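Side-chain contact in Ent-copalyl diphosphate synthase (Streptomyces platensis, PDB 5BP8), which is a largely helical protein of the terpene cyclase class, containing a domain related to the C-terminal part of squalene-hopene cyclases: residues Y501-V504 with T505-R508. Residues are numbered along the deposited sequence; the frame is centred on the assembly and turned at random.
Sequences YAPV and TVIR
Pro503 meets Val506 through CB and CG and Ile507 through CD, as the chain enters helix 504-518. Its ring lies obliquely across the valine, with CB and CG of Pro503 each 3.9 Å from CB of Val506. Toward Ile507 the contact is looser: CD of Pro503 stands 4.2 Å from CD1 of Ile507, and CB of Ala502 comes to within 4.4 Å of the same methyl. With CG1 beside the backbone N of Ile507 (chi1 -64°), an extended chi2 points CD1 to Pro503 and Ala502.

Pro503 is the N-cap residue, and its carbonyl opens the helical hydrogen bonding: N of Ile507 donates to O of Pro503 at 3.0 Å, in the carbonyl plane. One residue on, N of Arg508 donates to O of Val504 at 2.9 Å with an N-H...O angle of 162°, the donor tilted 20° from the Val504 carbonyl plane.

Farther out, Phe262 of helix 260-274 touches Pro503, while Thr449 and Glu450 of helix 449-461 touch Ile507. Tyr501 pairs through its backbone with Trp495. Two main-chain bonds thus fix the first turn, while the side-chain contacts of Pro503 with Val506 and Ile507 are apolar; together they join strand 500-501 to helix 504-518.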
loop_
_atom_site.group_PDB
_atom_site.type_symbol
_atom_site.label_atom_id
_atom_site.label_comp_id
_atom_site.label_asym_id
_atom_site.label_seq_id
_atom_site.Cartn_x
_atom_site.Cartn_y
_atom_site.Cartn_z
ATOM N N TYR A 501 -1.310 4.026 -1.691
ATOM C CA TYR A 501 -1.422 3.442 -3.007
ATOM C C TYR A 501 -2.653 2.602 -3.195
ATOM O O TYR A 501 -3.251 2.133 -2.212
ATOM C CB TYR A 501 -0.175 2.603 -3.325
ATOM C CG TYR A 501 -0.022 1.293 -2.583
ATOM C CD1 TYR A 501 0.680 1.218 -1.368
ATOM C CD2 TYR A 501 -0.526 0.104 -3.120
ATOM C CE1 TYR A 501 0.811 0.024 -0.700
ATOM C CE2 TYR A 501 -0.373 -1.097 -2.459
ATOM C CZ TYR A 501 0.316 -1.140 -1.268
ATOM O OH TYR A 501 0.456 -2.359 -0.615
ATOM N N ALA A 502 -3.030 2.447 -4.460
ATOM C CA ALA A 502 -4.209 1.680 -4.865
ATOM C C ALA A 502 -3.817 0.425 -5.639
ATOM O O ALA A 502 -3.370 0.507 -6.816
ATOM C CB ALA A 502 -5.151 2.523 -5.725
ATOM N N PRO A 503 -3.987 -0.734 -5.002
ATOM C CA PRO A 503 -3.821 -2.004 -5.723
ATOM C C PRO A 503 -5.131 -2.326 -6.452
ATOM O O PRO A 503 -6.084 -2.923 -5.880
ATOM C CB PRO A 503 -3.496 -2.970 -4.623
ATOM C CG PRO A 503 -4.334 -2.486 -3.456
ATOM C CD PRO A 503 -4.384 -0.964 -3.607
ATOM N N VAL A 504 -5.183 -1.899 -7.706
ATOM C CA VAL A 504 -6.440 -1.787 -8.439
ATOM C C VAL A 504 -7.106 -3.163 -8.649
ATOM O O VAL A 504 -8.308 -3.299 -8.520
ATOM C CB VAL A 504 -6.214 -1.067 -9.796
ATOM C CG1 VAL A 504 -7.451 -1.146 -10.685
ATOM C CG2 VAL A 504 -5.770 0.388 -9.569
ATOM N N THR A 505 -6.312 -4.176 -8.942
ATOM C CA THR A 505 -6.879 -5.495 -9.241
ATOM C C THR A 505 -7.394 -6.108 -7.943
ATOM O O THR A 505 -8.450 -6.749 -7.912
ATOM C CB THR A 505 -5.842 -6.383 -9.902
ATOM O OG1 THR A 505 -5.378 -5.738 -11.110
ATOM C CG2 THR A 505 -6.423 -7.758 -10.226
ATOM N N VAL A 506 -6.659 -5.869 -6.866
ATOM C CA VAL A 506 -7.123 -6.238 -5.521
ATOM C C VAL A 506 -8.498 -5.644 -5.213
ATOM O O VAL A 506 -9.406 -6.322 -4.704
ATOM C CB VAL A 506 -6.053 -5.876 -4.459
ATOM C CG1 VAL A 506 -6.612 -5.974 -3.047
ATOM C CG2 VAL A 506 -4.855 -6.802 -4.577
ATOM N N ILE A 507 -8.669 -4.370 -5.523
ATOM C CA ILE A 507 -9.941 -3.720 -5.273
ATOM C C ILE A 507 -11.052 -4.305 -6.172
ATOM O O ILE A 507 -12.153 -4.557 -5.695
ATOM C CB ILE A 507 -9.812 -2.193 -5.449
ATOM C CG1 ILE A 507 -8.847 -1.620 -4.403
ATOM C CG2 ILE A 507 -11.170 -1.510 -5.312
ATOM C CD1 ILE A 507 -8.407 -0.187 -4.714
ATOM N N ARG A 508 -10.743 -4.535 -7.440
ATOM C CA ARG A 508 -11.697 -5.122 -8.375
ATOM C C ARG A 508 -12.165 -6.484 -7.859
ATOM O O ARG A 508 -13.348 -6.828 -7.989
ATOM C CB ARG A 508 -11.120 -5.234 -9.789
ATOM C CG ARG A 508 -10.879 -3.869 -10.440
ATOM C CD ARG A 508 -10.418 -3.928 -11.886
ATOM N NE ARG A 508 -11.562 -4.078 -12.775
ATOM C CZ ARG A 508 -11.616 -3.701 -14.056
ATOM N NH1 ARG A 508 -10.586 -3.104 -14.674
ATOM N NH2 ARG A 508 -12.738 -3.919 -14.730
#